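Local coordinates for protein, related to general stress protein 26(GS26) of B.subtilis (Clostridium acetobutylicum, PDB 2HQ7) that is of unconfirmed function but belongs to the pyridoxamine 5'-phosphate oxidase family, whose members commonly bind FMN, and is related to a bacterial general stress protein, at residues I9-L14 with D43-F48. Sequence-based numbering, arbitrary orientation.
Sequences IESNEL and DGLKKF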
loop_
_atom_site.group_PDB
_atom_site.type_symbol
_atom_site.label_atom_id
_atom_site.label_comp_id
_atom_site.label_asym_id
_atom_site.label_seq_id
_atom_site.Cartn_x
_atom_site.Cartn_y
_atom_site.Cartn_z
ATOM N N ILE B 9 -1.748 17.130 -13.154
ATOM C CA ILE B 9 -2.907 16.681 -13.941
ATOM C C ILE B 9 -2.915 15.150 -14.092
ATOM O O ILE B 9 -3.967 14.536 -13.938
ATOM C CB ILE B 9 -2.975 17.371 -15.357
ATOM C CG1 ILE B 9 -3.201 18.888 -15.221
ATOM C CG2 ILE B 9 -4.085 16.760 -16.218
ATOM C CD1 ILE B 9 -3.091 19.658 -16.541
ATOM N N GLU B 10 -1.755 14.542 -14.370
ATOM C CA GLU B 10 -1.651 13.076 -14.495
ATOM C C GLU B 10 -1.908 12.374 -13.147
ATOM O O GLU B 10 -2.705 11.441 -13.073
ATOM C CB GLU B 10 -0.287 12.665 -15.050
ATOM C CG GLU B 10 -0.318 11.444 -15.969
ATOM N N SER B 11 -1.233 12.835 -12.094
ATOM C CA SER B 11 -1.506 12.386 -10.734
ATOM C C SER B 11 -2.949 12.626 -10.356
ATOM O O SER B 11 -3.517 11.844 -9.590
ATOM C CB SER B 11 -0.641 13.130 -9.723
ATOM O OG SER B 11 0.730 12.846 -9.892
ATOM N N ASN B 12 -3.550 13.712 -10.838
ATOM C CA ASN B 12 -4.954 13.951 -10.484
ATOM C C ASN B 12 -5.879 12.954 -11.135
ATOM O O ASN B 12 -6.792 12.449 -10.476
ATOM C CB ASN B 12 -5.421 15.377 -10.772
ATOM C CG ASN B 12 -5.465 16.231 -9.515
ATOM O OD1 ASN B 12 -6.537 16.426 -8.927
ATOM N ND2 ASN B 12 -4.293 16.705 -9.068
ATOM N N GLU B 13 -5.647 12.663 -12.412
ATOM C CA GLU B 13 -6.401 11.618 -13.091
ATOM C C GLU B 13 -6.251 10.334 -12.301
ATOM O O GLU B 13 -7.233 9.633 -12.051
ATOM C CB GLU B 13 -5.917 11.404 -14.532
ATOM N N LEU B 14 -5.023 10.035 -11.898
ATOM C CA LEU B 14 -4.748 8.829 -11.115
ATOM C C LEU B 14 -5.609 8.760 -9.879
ATOM O O LEU B 14 -6.239 7.740 -9.610
ATOM C CB LEU B 14 -3.285 8.774 -10.691
ATOM C CG LEU B 14 -2.801 7.430 -10.160
ATOM C CD1 LEU B 14 -3.494 6.228 -10.849
ATOM C CD2 LEU B 14 -1.276 7.371 -10.330
ATOM N N ASP B 43 -8.874 17.557 -2.339
ATOM C CA ASP B 43 -8.513 18.841 -2.885
ATOM C C ASP B 43 -7.160 18.734 -3.583
ATOM O O ASP B 43 -6.108 18.865 -2.956
ATOM C CB ASP B 43 -8.458 19.888 -1.775
ATOM C CG ASP B 43 -8.137 21.291 -2.303
ATOM O OD1 ASP B 43 -8.213 21.513 -3.532
ATOM O OD2 ASP B 43 -7.816 22.173 -1.483
ATOM N N GLY B 44 -7.181 18.539 -4.897
ATOM C CA GLY B 44 -5.948 18.284 -5.608
ATOM C C GLY B 44 -5.131 17.210 -4.919
ATOM O O GLY B 44 -5.681 16.171 -4.549
ATOM N N LEU B 45 -3.832 17.459 -4.745
ATOM C CA LEU B 45 -2.953 16.531 -3.999
ATOM C C LEU B 45 -2.672 17.003 -2.586
ATOM O O LEU B 45 -1.867 16.407 -1.863
ATOM C CB LEU B 45 -1.613 16.367 -4.696
ATOM C CG LEU B 45 -1.606 15.981 -6.163
ATOM C CD1 LEU B 45 -0.178 15.775 -6.614
ATOM C CD2 LEU B 45 -2.425 14.745 -6.343
ATOM N N LYS B 46 -3.361 18.047 -2.172
ATOM C CA LYS B 46 -3.113 18.662 -0.867
ATOM C C LYS B 46 -3.825 17.979 0.276
ATOM O O LYS B 46 -3.319 17.933 1.405
ATOM C CB LYS B 46 -3.620 20.122 -0.901
ATOM C CG LYS B 46 -3.052 20.965 -2.025
ATOM C CD LYS B 46 -3.373 22.457 -1.863
ATOM C CE LYS B 46 -4.533 22.921 -2.748
ATOM N NZ LYS B 46 -5.055 24.297 -2.344
ATOM N N LYS B 47 -5.051 17.536 0.027
ATOM C CA LYS B 47 -5.928 17.120 1.122
ATOM C C LYS B 47 -6.890 16.039 0.658
ATOM O O LYS B 47 -7.492 16.128 -0.413
ATOM C CB LYS B 47 -6.707 18.320 1.729
ATOM C CG LYS B 47 -6.326 18.671 3.167
ATOM C CD LYS B 47 -7.251 19.728 3.806
ATOM C CE LYS B 47 -6.780 20.202 5.199
ATOM N NZ LYS B 47 -7.851 20.933 6.002
ATOM N N PHE B 48 -7.012 15.002 1.479
ATOM C CA PHE B 48 -7.913 13.889 1.205
ATOM C C PHE B 48 -8.795 13.639 2.413
ATOM O O PHE B 48 -8.329 13.611 3.547
ATOM C CB PHE B 48 -7.112 12.646 0.897
ATOM C CG PHE B 48 -6.436 12.705 -0.416
ATOM C CD1 PHE B 48 -5.313 13.516 -0.588
ATOM C CD2 PHE B 48 -6.943 12.031 -1.495
ATOM C CE1 PHE B 48 -4.690 13.616 -1.791
ATOM C CE2 PHE B 48 -6.303 12.118 -2.718
ATOM C CZ PHE B 48 -5.189 12.923 -2.860
#
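The isobutyl end of L45 lies against S11 and N12 on one side of helix 5-16. Both its methyls, CD1 and CD2, stand 4.1 Å from S11 CB, which meets the fork of the leucine. The N12 side chain slants across that of L45, bringing ND2 3.8 Å from L45 CD2. At the other end of that amide, N12 OD1 rests 3.8 Å from G44 CA, so the asparagine spans G44 and L45 by van der Waals contact. N12 ND2 bonds back to L8 O in its own helix, and S11 OG makes a weak bond to F7 O, the S11 chi1 of -65° setting OG beside the backbone N. The N-terminal helix thus packs on the turn joining strands 32-43 and 47-53 of the antiparallel sheet, consistent with the split-barrel fold of FMN-binding relatives. G44 takes a positive phi of 49° in this turn, a backbone shape that glycine adopts readily. A classic beta bulge sets K46 and K47 together opposite D43, whose O accepts the K46 N bond (3.0 Å) and a weak one from K47 N. A salt bridge also ties the turn, K46 NZ lying 3.6 Å from D43 OD2. L45 is buried, touching L8, L81 and I140, while its backbone N is hydrogen-bonded to Y144 OH near the C-terminus. L81 of strand 79-90 also touches S11 and L14.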